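Local atomic coordinates of ATP/GTP-binding site-containing protein A (Brucella abortus, PDB entry 6NTR), a protein that works in the periplasm to maintain the integrity of the cell envelope. Residues D20-I25 against Y226-M231; T191-D196 against I206-F211; R49-V54 against Q61-Q66. All coordinates share one frame; numbering follows the deposited sequence.

Interaction 1: D20-I25 against Y226-M231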
loop_
_atom_site.group_PDB
_atom_site.type_symbol
_atom_site.label_atom_id
_atom_site.label_comp_id
_atom_site.label_asym_id
_atom_site.label_seq_id
_atom_site.Cartn_x
_atom_site.Cartn_y
_atom_site.Cartn_z
ATOM N N ASP A 20 -16.972 -9.130 -10.525
ATOM C CA ASP A 20 -17.533 -8.922 -11.839
ATOM C C ASP A 20 -17.617 -10.245 -12.562
ATOM O O ASP A 20 -16.867 -11.150 -12.272
ATOM C CB ASP A 20 -16.693 -7.930 -12.639
ATOM C CG ASP A 20 -17.243 -6.508 -12.586
ATOM O OD1 ASP A 20 -18.034 -6.202 -11.679
ATOM O OD2 ASP A 20 -16.876 -5.692 -13.451
ATOM N N GLU A 21 -18.532 -10.357 -13.507
ATOM C CA GLU A 21 -18.696 -11.575 -14.281
ATOM C C GLU A 21 -17.413 -11.782 -15.045
ATOM O O GLU A 21 -17.006 -12.891 -15.306
ATOM C CB GLU A 21 -19.888 -11.473 -15.221
ATOM C CG GLU A 21 -19.913 -12.508 -16.328
ATOM C CD GLU A 21 -21.311 -12.803 -16.815
ATOM O OE1 GLU A 21 -22.207 -12.888 -15.978
ATOM O OE2 GLU A 21 -21.506 -12.944 -18.025
ATOM N N LYS A 22 -16.824 -10.671 -15.448
ATOM C CA LYS A 22 -15.610 -10.649 -16.233
ATOM C C LYS A 22 -14.469 -11.297 -15.479
ATOM O O LYS A 22 -13.687 -12.032 -16.050
ATOM C CB LYS A 22 -15.242 -9.206 -16.538
ATOM C CG LYS A 22 -15.253 -8.831 -18.000
ATOM C CD LYS A 22 -14.945 -7.353 -18.178
ATOM C CE LYS A 22 -16.176 -6.486 -17.972
ATOM N NZ LYS A 22 -16.133 -5.171 -18.668
ATOM N N SER A 23 -14.402 -11.042 -14.187
ATOM C CA SER A 23 -13.349 -11.572 -13.356
ATOM C C SER A 23 -13.309 -13.094 -13.276
ATOM O O SER A 23 -12.235 -13.675 -13.254
ATOM C CB SER A 23 -13.431 -10.962 -11.972
ATOM O OG SER A 23 -14.297 -11.708 -11.176
ATOM N N GLY A 24 -14.472 -13.729 -13.195
ATOM C CA GLY A 24 -14.560 -15.180 -13.144
ATOM C C GLY A 24 -14.212 -15.731 -11.785
ATOM O O GLY A 24 -14.089 -16.919 -11.575
ATOM N N ILE A 25 -14.083 -14.824 -10.850
ATOM C CA ILE A 25 -13.708 -15.116 -9.471
ATOM C C ILE A 25 -14.954 -15.460 -8.673
ATOM O O ILE A 25 -15.905 -14.672 -8.646
ATOM C CB ILE A 25 -13.002 -13.909 -8.838
ATOM C CG1 ILE A 25 -11.733 -13.575 -9.592
ATOM C CG2 ILE A 25 -12.723 -14.156 -7.382
ATOM C CD1 ILE A 25 -11.176 -12.256 -9.177
ATOM N N TYR A 226 -9.933 -3.148 -7.484
ATOM C CA TYR A 226 -9.011 -3.527 -8.536
ATOM C C TYR A 226 -9.638 -3.393 -9.889
ATOM O O TYR A 226 -9.036 -3.750 -10.874
ATOM C CB TYR A 226 -8.563 -4.967 -8.344
ATOM C CG TYR A 226 -7.692 -5.168 -7.140
ATOM C CD1 TYR A 226 -6.365 -4.816 -7.161
ATOM C CD2 TYR A 226 -8.201 -5.697 -5.980
ATOM C CE1 TYR A 226 -5.574 -4.982 -6.055
ATOM C CE2 TYR A 226 -7.413 -5.874 -4.879
ATOM C CZ TYR A 226 -6.102 -5.510 -4.925
ATOM O OH TYR A 226 -5.318 -5.683 -3.827
ATOM N N GLY A 227 -10.853 -2.868 -9.934
ATOM C CA GLY A 227 -11.568 -2.729 -11.180
ATOM C C GLY A 227 -12.717 -3.695 -11.183
ATOM O O GLY A 227 -13.747 -3.437 -10.585
ATOM N N ASP A 228 -12.525 -4.828 -11.835
ATOM C CA ASP A 228 -13.561 -5.842 -11.917
ATOM C C ASP A 228 -13.942 -6.361 -10.550
ATOM O O ASP A 228 -15.110 -6.581 -10.296
ATOM C CB ASP A 228 -13.111 -7.040 -12.761
ATOM C CG ASP A 228 -12.866 -6.693 -14.205
ATOM O OD1 ASP A 228 -13.404 -5.681 -14.690
ATOM O OD2 ASP A 228 -12.123 -7.443 -14.858
ATOM N N PHE A 229 -12.966 -6.559 -9.670
ATOM C CA PHE A 229 -13.240 -7.082 -8.340
ATOM C C PHE A 229 -12.631 -6.256 -7.232
ATOM O O PHE A 229 -11.623 -5.627 -7.434
ATOM C CB PHE A 229 -12.713 -8.507 -8.224
ATOM C CG PHE A 229 -11.254 -8.594 -7.910
ATOM C CD1 PHE A 229 -10.324 -8.558 -8.912
ATOM C CD2 PHE A 229 -10.823 -8.735 -6.620
ATOM C CE1 PHE A 229 -8.987 -8.644 -8.636
ATOM C CE2 PHE A 229 -9.487 -8.824 -6.338
ATOM C CZ PHE A 229 -8.572 -8.782 -7.348
ATOM N N SER A 230 -13.256 -6.259 -6.063
ATOM C CA SER A 230 -12.741 -5.535 -4.927
ATOM C C SER A 230 -12.547 -6.492 -3.764
ATOM O O SER A 230 -13.239 -7.507 -3.633
ATOM C CB SER A 230 -13.668 -4.370 -4.545
ATOM O OG SER A 230 -15.011 -4.798 -4.527
HETATM N N MSE A 231 -11.610 -6.129 -2.891
HETATM C CA MSE A 231 -11.275 -6.905 -1.731
HETATM C C MSE A 231 -11.455 -6.055 -0.523
HETATM O O MSE A 231 -11.424 -4.822 -0.612
HETATM C CB MSE A 231 -9.804 -7.243 -1.750
HETATM C CG MSE A 231 -9.421 -8.100 -2.932
HETATM SE SE MSE A 231 -7.546 -8.565 -2.657
HETATM C CE MSE A 231 -7.510 -8.094 -0.767
#
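D228 lays its backbone carbonyl against the side chain of D20, with D228 O 3.1 Å from D20 CG, and buries more surface here than any other residue. D20 N also reaches that oxygen in a weak, bent hydrogen bond of 3.2 Å. The two side chains cross at about a right angle, yet their carboxylate planes lie only 24° apart, with D20 OD2 3.7 Å from D228 OD1; such a pairing of like charges is probably eased by R18, which forms a salt bridge with D20, and by K22, whose NZ stands 4.9 Å from D228 OD1. Short polar residues suit this bend, where S23 folds its hydroxyl back to donate to D20 O while accepting from I25 N at 3.1 Å. An apolar patch adjoins this polar one. I25 sets CD1 over one face of the F229 ring, 4.1 Å from its centroid, in a CH-pi contact, and Y226 CB lies over the opposite face. With CG between its backbone N and carbonyl carbon (chi1 83°), F229 places its ring between them. The I25 N to S23 OG bond makes an ST turn between strands 8-19 and 25-39, packed against the turn into strand 229-240, as neighbouring hairpin ends meet in a beta-barrel-like fold.

Interaction 2: T191-D196 against I206-F211; sequences TIAYFD and IYRINF
A beta hairpin made of strands 187-195 and 207-214 pairs Y194 with its cross-strand partner Y207, in an antiparallel ladder whose strand axes pass 4.7 Å apart. I192 and I209 form a hydrogen-bonded pair through two straight bonds, I192 N to I209 O at 2.9 Å and I209 N to I192 O at 3.0 Å. Y194 N donates to Y207 O at 2.8 Å. Y194 O accepts a weak bond from I206 N, the residue before Y207, and I206 CG1 lies 3.3 Å from that oxygen.

On the face carrying I192, Y194, Y207 and I209, the tyrosine side chains run alongside each other. Y207 presents an edge to the face of Y194, an edge-to-face stack with planes 61° apart, and Y207 CD2 comes 3.3 Å from Y194 CD1. The flat faces and thin edges of aromatic side chains let these neighbours meet closely. Further along, I192 CD1 meets the edge of F211, 3.8 Å from its CE1; a branched chain gives the ring a compact apolar neighbour. The other face is more mixed: R208, extended from its backbone (chi1 -177°), runs its methylenes past A193, with CD 4.1 Å from A193 CB; the small A193 lets the long R208 chain pass alongside.

Strand 159-165 continues the ladder beside 187-195, and strand 222-225 does so beside 207-214. L133 of helix 126-138 covers I192 and F211, while the hydroxyl of Y194 binds a glycerol probably left from crystallisation.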
loop_
_atom_site.group_PDB
_atom_site.type_symbol
_atom_site.label_atom_id
_atom_site.label_comp_id
_atom_site.label_asym_id
_atom_site.label_seq_id
_atom_site.Cartn_x
_atom_site.Cartn_y
_atom_site.Cartn_z
ATOM N N THR A 191 -9.467 7.937 0.756
ATOM C CA THR A 191 -9.548 7.259 -0.526
ATOM C C THR A 191 -8.369 7.731 -1.363
ATOM O O THR A 191 -8.178 8.933 -1.547
ATOM C CB THR A 191 -10.881 7.555 -1.225
ATOM O OG1 THR A 191 -11.966 7.051 -0.438
ATOM C CG2 THR A 191 -10.934 6.912 -2.589
ATOM N N ILE A 192 -7.566 6.795 -1.845
ATOM C CA ILE A 192 -6.477 7.109 -2.757
ATOM C C ILE A 192 -6.774 6.424 -4.080
ATOM O O ILE A 192 -6.949 5.201 -4.120
ATOM C CB ILE A 192 -5.120 6.675 -2.188
ATOM C CG1 ILE A 192 -4.919 7.317 -0.815
ATOM C CG2 ILE A 192 -4.017 7.075 -3.119
ATOM C CD1 ILE A 192 -3.527 7.193 -0.265
ATOM N N ALA A 193 -6.876 7.212 -5.150
ATOM C CA ALA A 193 -7.065 6.690 -6.494
ATOM C C ALA A 193 -5.769 6.846 -7.268
ATOM O O ALA A 193 -5.158 7.916 -7.243
ATOM C CB ALA A 193 -8.202 7.400 -7.223
ATOM N N TYR A 194 -5.362 5.779 -7.948
ATOM C CA TYR A 194 -4.063 5.687 -8.588
ATOM C C TYR A 194 -4.261 5.781 -10.090
ATOM O O TYR A 194 -5.062 5.039 -10.662
ATOM C CB TYR A 194 -3.366 4.373 -8.213
ATOM C CG TYR A 194 -2.819 4.263 -6.784
ATOM C CD1 TYR A 194 -3.666 4.177 -5.695
ATOM C CD2 TYR A 194 -1.453 4.163 -6.543
ATOM C CE1 TYR A 194 -3.177 4.051 -4.414
ATOM C CE2 TYR A 194 -0.955 4.028 -5.258
ATOM C CZ TYR A 194 -1.827 3.973 -4.199
ATOM O OH TYR A 194 -1.348 3.840 -2.917
ATOM N N PHE A 195 -3.553 6.715 -10.692
ATOM C CA PHE A 195 -3.671 6.970 -12.104
ATOM C C PHE A 195 -2.335 6.959 -12.782
ATOM O O PHE A 195 -1.339 7.401 -12.238
ATOM C CB PHE A 195 -4.292 8.366 -12.353
ATOM C CG PHE A 195 -5.687 8.522 -11.842
ATOM C CD1 PHE A 195 -6.748 8.064 -12.565
ATOM C CD2 PHE A 195 -5.927 9.134 -10.649
ATOM C CE1 PHE A 195 -8.025 8.197 -12.100
ATOM C CE2 PHE A 195 -7.201 9.270 -10.173
ATOM C CZ PHE A 195 -8.253 8.797 -10.898
ATOM N N ASP A 196 -2.344 6.465 -13.997
ATOM C CA ASP A 196 -1.152 6.498 -14.780
ATOM C C ASP A 196 -1.484 7.223 -16.050
ATOM O O ASP A 196 -2.536 7.051 -16.633
ATOM C CB ASP A 196 -0.560 5.129 -15.068
ATOM C CG ASP A 196 0.862 5.227 -15.519
ATOM O OD1 ASP A 196 1.588 6.073 -14.984
ATOM O OD2 ASP A 196 1.252 4.489 -16.421
ATOM N N ILE A 206 -6.203 3.159 -12.264
ATOM C CA ILE A 206 -5.789 1.771 -12.403
ATOM C C ILE A 206 -6.109 0.982 -11.140
ATOM O O ILE A 206 -6.314 -0.230 -11.199
ATOM C CB ILE A 206 -4.296 1.688 -12.747
ATOM C CG1 ILE A 206 -3.494 2.351 -11.639
ATOM C CG2 ILE A 206 -4.007 2.339 -14.097
ATOM C CD1 ILE A 206 -2.060 2.493 -11.950
ATOM N N TYR A 207 -6.194 1.648 -9.998
ATOM C CA TYR A 207 -6.442 0.978 -8.735
ATOM C C TYR A 207 -6.924 2.038 -7.759
ATOM O O TYR A 207 -6.537 3.201 -7.850
ATOM C CB TYR A 207 -5.167 0.257 -8.254
ATOM C CG TYR A 207 -5.006 0.026 -6.766
ATOM C CD1 TYR A 207 -5.518 -1.113 -6.156
ATOM C CD2 TYR A 207 -4.278 0.902 -5.986
ATOM C CE1 TYR A 207 -5.344 -1.340 -4.791
ATOM C CE2 TYR A 207 -4.106 0.684 -4.629
ATOM C CZ TYR A 207 -4.637 -0.427 -4.041
ATOM O OH TYR A 207 -4.449 -0.619 -2.696
ATOM N N ARG A 208 -7.793 1.638 -6.844
ATOM C CA ARG A 208 -8.353 2.572 -5.886
ATOM C C ARG A 208 -8.522 1.885 -4.542
ATOM O O ARG A 208 -9.057 0.775 -4.483
ATOM C CB ARG A 208 -9.700 3.086 -6.374
ATOM C CG ARG A 208 -10.305 4.117 -5.463
ATOM C CD ARG A 208 -11.351 4.920 -6.190
ATOM N NE ARG A 208 -12.532 4.125 -6.491
ATOM C CZ ARG A 208 -13.350 3.617 -5.578
ATOM N NH1 ARG A 208 -13.153 3.834 -4.283
ATOM N NH2 ARG A 208 -14.383 2.897 -5.968
ATOM N N ILE A 209 -8.107 2.561 -3.488
ATOM C CA ILE A 209 -8.225 2.038 -2.153
ATOM C C ILE A 209 -8.841 3.016 -1.172
ATOM O O ILE A 209 -8.470 4.156 -1.132
ATOM C CB ILE A 209 -6.851 1.589 -1.610
ATOM C CG1 ILE A 209 -7.011 0.945 -0.250
ATOM C CG2 ILE A 209 -5.908 2.753 -1.461
ATOM C CD1 ILE A 209 -5.732 0.382 0.325
ATOM N N ASN A 210 -9.752 2.526 -0.360
ATOM C CA ASN A 210 -10.377 3.318 0.659
ATOM C C ASN A 210 -9.941 2.787 2.003
ATOM O O ASN A 210 -10.004 1.612 2.229
ATOM C CB ASN A 210 -11.889 3.201 0.575
ATOM C CG ASN A 210 -12.428 3.653 -0.743
ATOM O OD1 ASN A 210 -12.356 2.951 -1.731
ATOM N ND2 ASN A 210 -12.983 4.841 -0.760
ATOM N N PHE A 211 -9.514 3.650 2.902
ATOM C CA PHE A 211 -9.106 3.205 4.210
ATOM C C PHE A 211 -9.353 4.238 5.285
ATOM O O PHE A 211 -9.514 5.390 4.993
ATOM C CB PHE A 211 -7.618 2.786 4.198
ATOM C CG PHE A 211 -6.667 3.880 3.830
ATOM C CD1 PHE A 211 -6.364 4.135 2.523
ATOM C CD2 PHE A 211 -6.073 4.641 4.793
ATOM C CE1 PHE A 211 -5.499 5.135 2.186
ATOM C CE2 PHE A 211 -5.212 5.645 4.459
ATOM C CZ PHE A 211 -4.925 5.888 3.154
#

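Interaction 3: R49-V54 against Q61-Q66; sequences RFVTRV and QRVTDQ
R49 and D65 supply the charged interaction of this antiparallel hairpin. The arginine approaches side-on, NE and NH2 both directed to D65 OD2, with guanidinium and carboxylate only 14° from coplanar; its chain stays extended from CG to NE, giving it the length to reach across. The modelled bonds are very short, so their exact lengths are doubtful. At the other end R53 NH2 donates to Q61 OE1 at 3.3 Å from above the plane of the amide carbonyl, and its guanidinium has one face over the methyls of V63.

Backbone bonds form the ladder. F50 N gives to Q66 O at 2.7 Å, and Q66 N returns a bond to F50 O. T52 pairs with T64 and V54 with R62 in the same way, though R62 N to V54 O is weak.

Apolar contacts are modest: V51 CG1 touches V63 CG1 at 3.8 Å, beta-branched residues well suited to an extended backbone, and F50 CB lies 3.9 Å from Q66 CB. One water donates to T52 O at 2.7 Å and has a weak bond with T64 OG1, the small hydroxylated threonines lying side by side.

Strand 25-39 flanks 43-56, and strand 78-87 flanks 62-72; D88, just past the end of strand 78-87, accepts from V63 N. On the face of F50 and T52, M231 of strand 229-240 packs against both.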
loop_
_atom_site.group_PDB
_atom_site.type_symbol
_atom_site.label_atom_id
_atom_site.label_comp_id
_atom_site.label_asym_id
_atom_site.label_seq_id
_atom_site.Cartn_x
_atom_site.Cartn_y
_atom_site.Cartn_z
ATOM N N ARG A 49 3.476 -9.024 3.435
ATOM C CA ARG A 49 3.143 -10.231 2.704
ATOM C C ARG A 49 1.663 -10.184 2.352
ATOM O O ARG A 49 0.818 -9.918 3.207
ATOM C CB ARG A 49 3.449 -11.473 3.543
ATOM C CG ARG A 49 3.241 -12.785 2.807
ATOM C CD ARG A 49 3.642 -13.972 3.671
ATOM N NE ARG A 49 3.163 -15.236 3.119
ATOM C CZ ARG A 49 2.832 -16.293 3.854
ATOM N NH1 ARG A 49 2.927 -16.242 5.176
ATOM N NH2 ARG A 49 2.406 -17.403 3.268
ATOM N N PHE A 50 1.356 -10.444 1.089
ATOM C CA PHE A 50 -0.012 -10.438 0.610
ATOM C C PHE A 50 -0.457 -11.786 0.043
ATOM O O PHE A 50 -0.096 -12.132 -1.044
ATOM C CB PHE A 50 -0.062 -9.382 -0.495
ATOM C CG PHE A 50 -1.417 -8.861 -0.795
ATOM C CD1 PHE A 50 -2.057 -8.027 0.085
ATOM C CD2 PHE A 50 -2.038 -9.182 -1.977
ATOM C CE1 PHE A 50 -3.309 -7.540 -0.195
ATOM C CE2 PHE A 50 -3.294 -8.701 -2.268
ATOM C CZ PHE A 50 -3.929 -7.880 -1.375
ATOM N N VAL A 51 -1.296 -12.505 0.766
ATOM C CA VAL A 51 -1.774 -13.809 0.331
ATOM C C VAL A 51 -3.267 -13.849 0.035
ATOM O O VAL A 51 -4.071 -13.513 0.867
ATOM C CB VAL A 51 -1.486 -14.864 1.399
ATOM C CG1 VAL A 51 -1.820 -16.242 0.882
ATOM C CG2 VAL A 51 -0.045 -14.794 1.828
ATOM N N THR A 52 -3.615 -14.301 -1.157
ATOM C CA THR A 52 -5.004 -14.363 -1.601
ATOM C C THR A 52 -5.315 -15.748 -2.132
ATOM O O THR A 52 -4.700 -16.191 -3.100
ATOM C CB THR A 52 -5.307 -13.335 -2.698
ATOM O OG1 THR A 52 -4.433 -13.536 -3.817
ATOM C CG2 THR A 52 -5.176 -11.921 -2.173
ATOM N N ARG A 53 -6.305 -16.403 -1.554
ATOM C CA ARG A 53 -6.742 -17.686 -2.049
ATOM C C ARG A 53 -7.965 -17.379 -2.922
ATOM O O ARG A 53 -9.031 -17.081 -2.415
ATOM C CB ARG A 53 -7.121 -18.587 -0.886
ATOM C CG ARG A 53 -6.164 -18.525 0.285
ATOM C CD ARG A 53 -6.199 -19.802 1.100
ATOM N NE ARG A 53 -5.843 -20.963 0.297
ATOM C CZ ARG A 53 -4.793 -21.730 0.537
ATOM N NH1 ARG A 53 -4.013 -21.460 1.563
ATOM N NH2 ARG A 53 -4.528 -22.761 -0.243
ATOM N N VAL A 54 -7.803 -17.470 -4.235
ATOM C CA VAL A 54 -8.860 -17.150 -5.183
ATOM C C VAL A 54 -9.501 -18.370 -5.830
ATOM O O VAL A 54 -8.837 -19.196 -6.422
ATOM C CB VAL A 54 -8.333 -16.192 -6.280
ATOM C CG1 VAL A 54 -9.330 -16.004 -7.402
ATOM C CG2 VAL A 54 -7.953 -14.851 -5.689
ATOM N N GLN A 61 -7.895 -24.084 -7.044
ATOM C CA GLN A 61 -7.579 -22.855 -6.344
ATOM C C GLN A 61 -6.194 -22.316 -6.664
ATOM O O GLN A 61 -5.286 -23.061 -6.939
ATOM C CB GLN A 61 -7.681 -23.079 -4.848
ATOM C CG GLN A 61 -8.081 -21.846 -4.089
ATOM C CD GLN A 61 -8.031 -22.043 -2.610
ATOM O OE1 GLN A 61 -7.235 -22.804 -2.115
ATOM N NE2 GLN A 61 -8.873 -21.348 -1.897
ATOM N N ARG A 62 -6.060 -20.997 -6.658
ATOM C CA ARG A 62 -4.787 -20.329 -6.919
ATOM C C ARG A 62 -4.446 -19.455 -5.729
ATOM O O ARG A 62 -5.204 -18.544 -5.386
ATOM C CB ARG A 62 -4.820 -19.468 -8.179
ATOM C CG ARG A 62 -3.448 -18.885 -8.534
ATOM C CD ARG A 62 -3.496 -17.781 -9.616
ATOM N NE ARG A 62 -2.911 -18.213 -10.888
ATOM C CZ ARG A 62 -2.324 -17.412 -11.775
ATOM N NH1 ARG A 62 -2.196 -16.118 -11.541
ATOM N NH2 ARG A 62 -1.832 -17.920 -12.893
ATOM N N VAL A 63 -3.300 -19.717 -5.120
ATOM C CA VAL A 63 -2.870 -19.017 -3.923
ATOM C C VAL A 63 -1.648 -18.198 -4.299
ATOM O O VAL A 63 -0.571 -18.751 -4.528
ATOM C CB VAL A 63 -2.554 -19.981 -2.776
ATOM C CG1 VAL A 63 -2.189 -19.187 -1.566
ATOM C CG2 VAL A 63 -3.725 -20.958 -2.495
ATOM N N THR A 64 -1.823 -16.888 -4.399
ATOM C CA THR A 64 -0.747 -15.970 -4.733
ATOM C C THR A 64 -0.227 -15.338 -3.452
ATOM O O THR A 64 -1.018 -14.911 -2.608
ATOM C CB THR A 64 -1.234 -14.916 -5.723
ATOM O OG1 THR A 64 -1.702 -15.560 -6.908
ATOM C CG2 THR A 64 -0.135 -14.025 -6.104
ATOM N N ASP A 65 1.088 -15.409 -3.262
ATOM C CA ASP A 65 1.764 -14.907 -2.077
ATOM C C ASP A 65 2.778 -13.888 -2.533
ATOM O O ASP A 65 3.781 -14.233 -3.130
ATOM C CB ASP A 65 2.450 -16.074 -1.347
ATOM C CG ASP A 65 3.044 -15.684 -0.027
ATOM O OD1 ASP A 65 3.599 -14.605 0.055
ATOM O OD2 ASP A 65 2.968 -16.450 0.936
ATOM N N GLN A 66 2.513 -12.629 -2.234
ATOM C CA GLN A 66 3.391 -11.555 -2.605
ATOM C C GLN A 66 4.147 -11.186 -1.349
ATOM O O GLN A 66 3.546 -10.963 -0.325
ATOM C CB GLN A 66 2.576 -10.383 -3.136
ATOM C CG GLN A 66 3.018 -9.837 -4.484
ATOM C CD GLN A 66 1.866 -9.457 -5.407
ATOM O OE1 GLN A 66 0.712 -9.518 -5.033
ATOM N NE2 GLN A 66 2.193 -9.066 -6.618
HETATM O O HOH W 1 -4.852 -15.632 -5.751
#

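How the interactions relate
Along the chain, residues 20-25 come first, then both halves of interaction 3, then both halves of interaction 2, and finally 226-231, so interaction 1 brings together regions some 200 residues apart while the other two are local hairpins. Its centre lies 16 Å from that of interaction 2 and 15 Å from that of interaction 3; the last two are 21 Å apart and do not touch. Y226 bridges them, its CE1 3.9 Å from Y207 CE1 and its OH 3.6 Å from F50 CZ. M231 and I25 also pack on strand 43-56. Early and late strands thereby meet, consistent with the barrel-like fold, in which strand 8-19 pairs with strand 229-240.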